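Local coordinates for MdbA (Actinomyces oris, PDB 4Z7X), which probably catalyses disulfide bond formation in exported proteins as a thioredoxin-superfamily thiol-disulfide oxidoreductase, in a pathway linked to sortase-mediated pilus assembly, at residues 110-115 with 124-129; 116-121 with 165-170; 195-200 with 206-211. All coordinates share one frame; numbering follows the deposited sequence. Where two conformers were deposited one is given.

Contact 1 of 3, residues 110-115 with 124-129; sequences NAMGVV and LSFHNA
The ring of Phe126 receives Val115 on one face and Ala111 at its edge. Val115 CG2 stands 4.1 Å from the ring centroid, 23° off the normal and shifted toward the rim, a CH-pi contact; CB of Ala111 meets Phe126 CZ at 4.0 Å, close to the ring plane. Phe126 CG lies anti to the backbone N (chi1 -175°), which sends the ring straight across to helix 103-118. The selenium of Met112, a selenomethionine modelled in two conformers, sits at the ring edge in the one described here, SE 5.5 Å from the Phe126 centroid, a Met-aromatic contact. Bends at chi2 and chi3 then carry its methyl obliquely by Phe126 CD2 and on to the backbone of His127, with CE 3.3 Å from His127 N, near the edge of the imidazole.

The two segments run antiparallel, with axes 10.3 Å apart and 164° between their directions. They belong to the helical region inserted between strands 91-96 and 198-201, an arrangement like that of DsbA-type thioredoxin folds. With a residue as small as alanine at Phe126, the helices would probably be left with a gap and Val115 CG2 without the ring face it rests on. Leu151 and Ala155 of helix 148-157 also pack against Phe126. The His127 ring is fixed from elsewhere: its ND1 is hydrogen-bonded to Tyr65 OH, and Phe63 and Phe131 meet it edge-to-face.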
loop_
_atom_site.group_PDB
_atom_site.type_symbol
_atom_site.label_atom_id
_atom_site.label_comp_id
_atom_site.label_asym_id
_atom_site.label_seq_id
_atom_site.Cartn_x
_atom_site.Cartn_y
_atom_site.Cartn_z
ATOM N N ASN A 110 -2.367 -8.780 -7.640
ATOM C CA ASN A 110 -2.620 -8.795 -9.064
ATOM C C ASN A 110 -3.684 -7.781 -9.478
ATOM O O ASN A 110 -3.532 -7.097 -10.481
ATOM C CB ASN A 110 -2.975 -10.218 -9.510
ATOM C CG ASN A 110 -1.730 -11.029 -9.789
ATOM O OD1 ASN A 110 -1.029 -10.711 -10.729
ATOM N ND2 ASN A 110 -1.444 -12.060 -8.994
ATOM N N ALA A 111 -4.749 -7.643 -8.684
ATOM C CA ALA A 111 -5.777 -6.657 -8.994
ATOM C C ALA A 111 -5.218 -5.236 -8.783
ATOM O O ALA A 111 -5.450 -4.351 -9.598
ATOM C CB ALA A 111 -7.003 -6.849 -8.122
HETATM N N MSE A 112 -4.448 -5.043 -7.724
HETATM C CA MSE A 112 -3.813 -3.745 -7.471
HETATM C C MSE A 112 -2.870 -3.376 -8.586
HETATM O O MSE A 112 -2.773 -2.211 -8.957
HETATM C CB MSE A 112 -3.067 -3.740 -6.130
HETATM C CG MSE A 112 -2.360 -2.396 -5.839
HETATM SE SE MSE A 112 -3.516 -0.769 -6.002
HETATM C CE MSE A 112 -4.217 -0.906 -4.179
ATOM N N GLY A 113 -2.157 -4.353 -9.156
ATOM C CA GLY A 113 -1.250 -4.063 -10.271
ATOM C C GLY A 113 -2.009 -3.503 -11.466
ATOM O O GLY A 113 -1.569 -2.548 -12.116
ATOM N N VAL A 114 -3.169 -4.086 -11.754
ATOM C CA VAL A 114 -3.997 -3.587 -12.855
ATOM C C VAL A 114 -4.460 -2.159 -12.543
ATOM O O VAL A 114 -4.418 -1.285 -13.394
ATOM C CB VAL A 114 -5.240 -4.495 -13.054
ATOM C CG1 VAL A 114 -6.204 -3.882 -14.063
ATOM C CG2 VAL A 114 -4.876 -5.927 -13.465
ATOM N N VAL A 115 -4.891 -1.919 -11.288
ATOM C CA VAL A 115 -5.323 -0.584 -10.925
ATOM C C VAL A 115 -4.159 0.429 -11.060
ATOM O O VAL A 115 -4.346 1.539 -11.590
ATOM C CB VAL A 115 -5.988 -0.564 -9.527
ATOM C CG1 VAL A 115 -6.301 0.857 -9.146
ATOM C CG2 VAL A 115 -7.224 -1.390 -9.548
ATOM N N LEU A 124 -5.207 4.558 -4.329
ATOM C CA LEU A 124 -5.208 4.619 -2.861
ATOM C C LEU A 124 -6.568 4.211 -2.270
ATOM O O LEU A 124 -6.635 3.522 -1.244
ATOM C CB LEU A 124 -4.702 5.986 -2.386
ATOM C CG LEU A 124 -4.370 6.098 -0.914
ATOM C CD1 LEU A 124 -3.366 5.050 -0.478
ATOM C CD2 LEU A 124 -3.863 7.498 -0.599
ATOM N N SER A 125 -7.654 4.572 -2.939
ATOM C CA SER A 125 -8.990 4.180 -2.512
ATOM C C SER A 125 -9.182 2.681 -2.646
ATOM O O SER A 125 -9.819 2.021 -1.812
ATOM C CB SER A 125 -10.029 4.898 -3.348
ATOM O OG SER A 125 -10.017 6.249 -3.033
ATOM N N PHE A 126 -8.600 2.112 -3.699
ATOM C CA PHE A 126 -8.706 0.648 -3.897
ATOM C C PHE A 126 -7.918 -0.097 -2.829
ATOM O O PHE A 126 -8.339 -1.135 -2.324
ATOM C CB PHE A 126 -8.263 0.262 -5.297
ATOM C CG PHE A 126 -8.468 -1.190 -5.594
ATOM C CD1 PHE A 126 -9.755 -1.732 -5.683
ATOM C CD2 PHE A 126 -7.402 -2.015 -5.808
ATOM C CE1 PHE A 126 -9.939 -3.066 -5.963
ATOM C CE2 PHE A 126 -7.585 -3.383 -6.094
ATOM C CZ PHE A 126 -8.856 -3.907 -6.138
ATOM N N HIS A 127 -6.756 0.434 -2.495
ATOM C CA HIS A 127 -5.965 -0.117 -1.395
ATOM C C HIS A 127 -6.795 -0.214 -0.132
ATOM O O HIS A 127 -6.854 -1.245 0.531
ATOM C CB HIS A 127 -4.753 0.801 -1.163
ATOM C CG HIS A 127 -3.872 0.406 -0.030
ATOM N ND1 HIS A 127 -2.973 -0.625 -0.115
ATOM C CD2 HIS A 127 -3.713 0.950 1.196
ATOM C CE1 HIS A 127 -2.316 -0.714 1.019
ATOM N NE2 HIS A 127 -2.738 0.245 1.828
ATOM N N ASN A 128 -7.432 0.894 0.205
ATOM C CA ASN A 128 -8.339 0.904 1.348
ATOM C C ASN A 128 -9.461 -0.108 1.215
ATOM O O ASN A 128 -9.830 -0.793 2.203
ATOM C CB ASN A 128 -8.933 2.294 1.550
ATOM C CG ASN A 128 -9.914 2.318 2.691
ATOM O OD1 ASN A 128 -9.508 2.303 3.862
ATOM N ND2 ASN A 128 -11.197 2.326 2.386
ATOM N N ALA A 129 -10.073 -0.156 0.035
ATOM C CA ALA A 129 -11.199 -1.032 -0.147
ATOM C C ALA A 129 -10.826 -2.500 -0.019
ATOM O O ALA A 129 -11.621 -3.305 0.488
ATOM C CB ALA A 129 -11.898 -0.727 -1.465
#

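Contact 2 of 3, residues 116-121 with 165-170; sequences LDEAPA and SAKFKA. With 3CX ((2S)-3-(cyclohexylamino)-2-hydroxypropane-1-sulfonic acid), chain C.
Glu118 and Lys167 form a salt bridge in which one ammonium group faces both carboxylate oxygens. Lys167 NZ is 3.0 Å from Glu118 OE1, which it approaches on the syn side and 17° out of the carboxylate plane; the hydrogen bond from NZ to Glu118 OE2 is weak. Glu118 was modelled in two conformers, and the bridge is described for one of them. Lys167 reaches out fully extended beyond CG, whereas Glu118 bends at chi2 (-137°), and the two chains meet at about a right angle. The methylenes of the lysine therefore pass beside the carboxylate, with Lys167 CD 3.4 Å from Glu118 OE1.

Behind the ion pair, each partner leans on hydrophobic neighbours, Glu118 on Val164 and Lys167 on Val114. Lys167 belongs to a type I turn from Ser165 to Phe168, closed by a 3.1 Å bond from Phe168 N to Ser165 O, and the Phe168 ring lies with CA of Ser165 over its centre. Helix 103-118 ends at Glu118, and the chain then enters the 3-10 turn at Pro120, whose carbonyl accepts from Ser123 OG. On this side Leu116 and Pro120 border the bound cyclohexylamino sulfonate, a buffer-type molecule: Leu116 CD2 is 3.7 Å from ligand atom CAE, and Pro120 CB is 3.8 Å from CAG. These carbon contacts are apolar, though the Pro120 carbonyl O lies nearest, 3.6 Å from CAG, while Thr42, Gly44, Glu45 and Gly46 supply hydrogen bonds to the ligand.

Two exposed opposite charges, joined by one clear and one weak bond and probably screened by water, thus bridge the end of helix 103-118 and the turn from Ser165 to Phe168 at the surface.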
loop_
_atom_site.group_PDB
_atom_site.type_symbol
_atom_site.label_atom_id
_atom_site.label_comp_id
_atom_site.label_asym_id
_atom_site.label_seq_id
_atom_site.Cartn_x
_atom_site.Cartn_y
_atom_site.Cartn_z
ATOM N N LEU A 116 -2.993 0.085 -10.527
ATOM C CA LEU A 116 -1.850 0.980 -10.665
ATOM C C LEU A 116 -1.528 1.322 -12.097
ATOM O O LEU A 116 -1.201 2.462 -12.425
ATOM C CB LEU A 116 -0.623 0.388 -9.995
ATOM C CG LEU A 116 -0.689 0.360 -8.460
ATOM C CD1 LEU A 116 0.432 -0.471 -7.854
ATOM C CD2 LEU A 116 -0.654 1.765 -7.840
ATOM N N ASP A 117 -1.592 0.321 -12.954
ATOM C CA ASP A 117 -1.223 0.497 -14.332
ATOM C C ASP A 117 -2.312 1.171 -15.173
ATOM O O ASP A 117 -1.978 1.873 -16.121
ATOM C CB ASP A 117 -0.880 -0.854 -14.979
ATOM C CG ASP A 117 0.545 -1.315 -14.698
ATOM O OD1 ASP A 117 1.369 -0.505 -14.206
ATOM O OD2 ASP A 117 0.859 -2.480 -15.051
ATOM N N GLU A 118 -3.598 0.956 -14.851
ATOM C CA GLU A 118 -4.674 1.412 -15.714
ATOM C C GLU A 118 -5.631 2.437 -15.099
ATOM O O GLU A 118 -6.355 3.131 -15.825
ATOM C CB GLU A 118 -5.468 0.219 -16.206
ATOM C CG GLU A 118 -4.609 -0.786 -16.957
ATOM C CD GLU A 118 -5.293 -1.297 -18.202
ATOM O OE1 GLU A 118 -6.541 -1.317 -18.239
ATOM O OE2 GLU A 118 -4.584 -1.649 -19.154
ATOM N N ALA A 119 -5.664 2.511 -13.770
ATOM C CA ALA A 119 -6.561 3.438 -13.068
ATOM C C ALA A 119 -5.866 4.004 -11.815
ATOM O O ALA A 119 -6.384 3.900 -10.698
ATOM C CB ALA A 119 -7.849 2.749 -12.696
ATOM N N PRO A 120 -4.685 4.597 -11.993
ATOM C CA PRO A 120 -3.910 5.031 -10.821
ATOM C C PRO A 120 -4.646 6.065 -9.952
ATOM O O PRO A 120 -4.420 6.109 -8.752
ATOM C CB PRO A 120 -2.625 5.610 -11.430
ATOM C CG PRO A 120 -3.013 5.917 -12.867
ATOM C CD PRO A 120 -3.937 4.775 -13.242
ATOM N N ALA A 121 -5.567 6.827 -10.535
ATOM C CA ALA A 121 -6.338 7.790 -9.743
ATOM C C ALA A 121 -7.129 7.152 -8.615
ATOM O O ALA A 121 -7.470 7.815 -7.646
ATOM C CB ALA A 121 -7.265 8.618 -10.622
ATOM N N SER A 165 -11.527 -2.954 -14.111
ATOM C CA SER A 165 -11.800 -4.043 -13.186
ATOM C C SER A 165 -12.097 -5.359 -13.933
ATOM O O SER A 165 -11.846 -6.432 -13.398
ATOM C CB SER A 165 -12.886 -3.679 -12.203
ATOM O OG SER A 165 -14.101 -3.488 -12.884
ATOM N N ALA A 166 -12.576 -5.262 -15.187
ATOM C CA ALA A 166 -12.795 -6.445 -16.024
ATOM C C ALA A 166 -11.537 -7.234 -16.289
ATOM O O ALA A 166 -11.635 -8.397 -16.643
ATOM C CB ALA A 166 -13.483 -6.057 -17.346
ATOM N N LYS A 167 -10.370 -6.605 -16.076
ATOM C CA LYS A 167 -9.066 -7.233 -16.329
ATOM C C LYS A 167 -8.520 -7.959 -15.104
ATOM O O LYS A 167 -7.505 -8.662 -15.185
ATOM C CB LYS A 167 -8.064 -6.173 -16.787
ATOM C CG LYS A 167 -8.443 -5.543 -18.120
ATOM C CD LYS A 167 -7.438 -4.534 -18.568
ATOM C CE LYS A 167 -7.889 -3.941 -19.919
ATOM N NZ LYS A 167 -6.843 -3.113 -20.562
ATOM N N PHE A 168 -9.205 -7.855 -13.969
ATOM C CA PHE A 168 -8.674 -8.458 -12.745
ATOM C C PHE A 168 -8.578 -9.977 -12.868
ATOM O O PHE A 168 -7.556 -10.556 -12.483
ATOM C CB PHE A 168 -9.508 -8.172 -11.498
ATOM C CG PHE A 168 -9.504 -6.751 -11.006
ATOM C CD1 PHE A 168 -8.654 -5.764 -11.500
ATOM C CD2 PHE A 168 -10.366 -6.414 -9.971
ATOM C CE1 PHE A 168 -8.689 -4.458 -10.989
ATOM C CE2 PHE A 168 -10.374 -5.125 -9.437
ATOM C CZ PHE A 168 -9.551 -4.151 -9.965
ATOM N N LYS A 169 -9.627 -10.639 -13.355
ATOM C CA LYS A 169 -9.647 -12.106 -13.374
ATOM C C LYS A 169 -8.463 -12.647 -14.172
ATOM O O LYS A 169 -7.776 -13.550 -13.709
ATOM C CB LYS A 169 -10.974 -12.625 -13.930
ATOM C CG LYS A 169 -11.046 -14.137 -13.996
ATOM C CD LYS A 169 -12.456 -14.657 -14.218
ATOM C CE LYS A 169 -12.449 -16.181 -14.326
ATOM N NZ LYS A 169 -11.862 -16.807 -13.111
ATOM N N ALA A 170 -8.221 -12.091 -15.356
ATOM C CA ALA A 170 -7.102 -12.565 -16.189
ATOM C C ALA A 170 -5.755 -12.323 -15.535
ATOM O O ALA A 170 -4.855 -13.162 -15.646
ATOM C CB ALA A 170 -7.153 -11.929 -17.556
HETATM O OAA 3CX C . 3.053 15.097 -8.127
HETATM O OAB 3CX C . 3.895 13.849 -6.077
HETATM O OAC 3CX C . 3.049 10.807 -6.204
HETATM O OAD 3CX C . 4.943 13.441 -8.122
HETATM C CAE 3CX C . -0.271 5.456 -8.158
HETATM C CAF 3CX C . 1.115 5.254 -8.711
HETATM C CAG 3CX C . -0.873 6.844 -8.337
HETATM C CAH 3CX C . 2.018 6.428 -8.329
HETATM C CAI 3CX C . -0.005 8.031 -7.992
HETATM C CAJ 3CX C . 2.155 10.076 -8.255
HETATM C CAK 3CX C . 2.662 12.494 -7.942
HETATM N NAL 3CX C . 2.449 8.714 -7.769
HETATM C CAM 3CX C . 3.100 11.064 -7.589
HETATM C CAN 3CX C . 1.406 7.645 -7.650
HETATM S SAO 3CX C . 3.677 13.738 -7.496
#

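Contact 3 of 3, residues 195-200 with 206-211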
loop_
_atom_site.group_PDB
_atom_site.type_symbol
_atom_site.label_atom_id
_atom_site.label_comp_id
_atom_site.label_asym_id
_atom_site.label_seq_id
_atom_site.Cartn_x
_atom_site.Cartn_y
_atom_site.Cartn_z
ATOM N N GLY A 195 8.125 -7.922 11.153
ATOM C CA GLY A 195 6.704 -8.164 11.086
ATOM C C GLY A 195 5.982 -7.094 10.296
ATOM O O GLY A 195 6.603 -6.154 9.784
ATOM N N THR A 196 4.659 -7.231 10.223
ATOM C CA THR A 196 3.811 -6.221 9.579
ATOM C C THR A 196 2.672 -5.763 10.531
ATOM O O THR A 196 2.220 -6.523 11.373
ATOM C CB THR A 196 3.157 -6.703 8.275
ATOM O OG1 THR A 196 2.464 -7.929 8.514
ATOM C CG2 THR A 196 4.194 -6.937 7.211
ATOM N N PRO A 197 2.253 -4.508 10.449
ATOM C CA PRO A 197 2.951 -3.465 9.703
ATOM C C PRO A 197 4.293 -3.085 10.324
ATOM O O PRO A 197 4.527 -3.344 11.494
ATOM C CB PRO A 197 1.979 -2.286 9.783
ATOM C CG PRO A 197 1.239 -2.493 11.040
ATOM C CD PRO A 197 1.139 -3.964 11.267
ATOM N N THR A 198 5.170 -2.477 9.510
ATOM C CA THR A 198 6.354 -1.792 9.998
ATOM C C THR A 198 6.274 -0.400 9.401
ATOM O O THR A 198 6.013 -0.262 8.198
ATOM C CB THR A 198 7.689 -2.491 9.611
ATOM O OG1 THR A 198 7.766 -3.779 10.234
ATOM C CG2 THR A 198 8.846 -1.648 10.070
ATOM N N VAL A 199 6.480 0.613 10.222
ATOM C CA VAL A 199 6.353 2.011 9.785
ATOM C C VAL A 199 7.639 2.785 10.091
ATOM O O VAL A 199 8.217 2.679 11.182
ATOM C CB VAL A 199 5.125 2.652 10.503
ATOM C CG1 VAL A 199 4.954 4.111 10.142
ATOM C CG2 VAL A 199 3.833 1.900 10.140
ATOM N N PHE A 200 8.071 3.586 9.111
ATOM C CA PHE A 200 9.174 4.520 9.289
ATOM C C PHE A 200 8.692 5.911 8.922
ATOM O O PHE A 200 7.843 6.080 8.024
ATOM C CB PHE A 200 10.332 4.124 8.387
ATOM C CG PHE A 200 10.924 2.799 8.703
ATOM C CD1 PHE A 200 11.988 2.704 9.584
ATOM C CD2 PHE A 200 10.474 1.653 8.048
ATOM C CE1 PHE A 200 12.534 1.479 9.883
ATOM C CE2 PHE A 200 11.022 0.416 8.327
ATOM C CZ PHE A 200 12.065 0.330 9.249
ATOM N N VAL A 206 8.971 3.880 13.721
ATOM C CA VAL A 206 7.850 4.389 14.482
ATOM C C VAL A 206 7.323 3.287 15.382
ATOM O O VAL A 206 7.038 2.207 14.915
ATOM C CB VAL A 206 6.757 4.901 13.549
ATOM C CG1 VAL A 206 5.523 5.307 14.330
ATOM C CG2 VAL A 206 7.268 6.089 12.705
ATOM N N ASP A 207 7.193 3.588 16.680
ATOM C CA ASP A 207 6.625 2.667 17.664
ATOM C C ASP A 207 5.130 2.548 17.394
ATOM O O ASP A 207 4.370 3.495 17.610
ATOM C CB ASP A 207 6.891 3.188 19.089
ATOM C CG ASP A 207 6.322 2.297 20.195
ATOM O OD1 ASP A 207 5.708 1.261 19.880
ATOM O OD2 ASP A 207 6.492 2.645 21.408
ATOM N N LEU A 208 4.707 1.364 16.946
ATOM C CA LEU A 208 3.314 1.143 16.605
ATOM C C LEU A 208 2.408 1.204 17.810
ATOM O O LEU A 208 1.215 1.522 17.690
ATOM C CB LEU A 208 3.143 -0.203 15.955
ATOM C CG LEU A 208 3.861 -0.440 14.645
ATOM C CD1 LEU A 208 3.647 -1.904 14.327
ATOM C CD2 LEU A 208 3.297 0.446 13.560
ATOM N N ASN A 209 2.975 0.954 18.986
ATOM C CA ASN A 209 2.194 1.081 20.230
ATOM C C ASN A 209 1.852 2.522 20.601
ATOM O O ASN A 209 0.966 2.760 21.434
ATOM C CB ASN A 209 2.898 0.363 21.382
ATOM C CG ASN A 209 3.192 -1.100 21.047
ATOM O OD1 ASN A 209 2.292 -1.921 21.002
ATOM N ND2 ASN A 209 4.460 -1.426 20.825
ATOM N N LYS A 210 2.541 3.487 19.998
ATOM C CA LYS A 210 2.190 4.874 20.228
ATOM C C LYS A 210 1.155 5.381 19.237
ATOM O O LYS A 210 0.698 6.489 19.367
ATOM C CB LYS A 210 3.436 5.755 20.246
ATOM C CG LYS A 210 4.384 5.390 21.383
ATOM C CD LYS A 210 4.856 6.604 22.178
ATOM C CE LYS A 210 5.293 6.212 23.588
ATOM N NZ LYS A 210 6.567 5.437 23.608
ATOM N N LEU A 211 0.751 4.556 18.274
ATOM C CA LEU A 211 -0.220 4.991 17.277
ATOM C C LEU A 211 -1.557 4.347 17.553
ATOM O O LEU A 211 -1.983 3.480 16.817
ATOM C CB LEU A 211 0.235 4.596 15.871
ATOM C CG LEU A 211 1.641 5.034 15.458
ATOM C CD1 LEU A 211 2.016 4.409 14.129
ATOM C CD2 LEU A 211 1.693 6.540 15.382
HETATM O O HOH W 1 7.143 0.136 13.015
#
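Val199 directs its two methyls at different partners. CG1, anti to the backbone N (chi1 178°), lies 3.9 Å from CB of Val206, and CG2 meets Leu208 CD2 at 3.8 Å; in both pairs the side chains run at a slant to one another. Leu208 divides its own branches in the same way. While CD2 rests against the valine, CD1 reaches Pro197, lying 3.3 Å from the carbonyl O of Pro197 and 4.1 Å from Pro197 CG. Pro197 and Val199 thus offer a row of apolar groups to Val206 and Leu208.

The backbone holds this packing in place. Val206 N donates to Val199 O over 2.9 Å, and in place of a direct return bond a water accepts from Val199 N and donates to Val206 O. The following turn is stiffened locally: Asp207 OD1 accepts from Asn209 N at 2.9 Å, an Asx turn, and uses its syn lone pair for Asn209 ND2. On the other segment, Thr198 OG1 bonds to Gly195 O at 2.7 Å.

The peptide before Pro197 is cis, the cis-proline loop characteristic of thioredoxin folds, and the Pro197 side chain touches Cys70 of a CxxC sequence at the start of helix 68-86, consistent with a redox-active pair. Val199 also packs on Phe73 of that helix and on Leu59 of strand 58-63, to which strand 198-201 is hydrogen-bonded, while Val206 lies against Leu220 of helix 216-222.

How the contacts relate
After helix 68-86 and strand 91-96, the chain enters helix 103-118. Contact 1 closes a short connection of eight residues, which includes the end of that helix, and folds helix 123-140 back against it. The first segment of contact 2, residues 116-121, lies inside that connection, but its partner follows only after helix 148-157, so the two contacts cross. They also touch, since the Phe168 ring packs on Val115 and Phe126; together they tie helices 103-118, 123-140 and 168-174 into one body. Contact 3 comes later and in series, closing the hairpin from strand 198-201 at the far side of the chain's centre. Its centre is about 22 Å from that of contact 1 and 30 Å from that of contact 2.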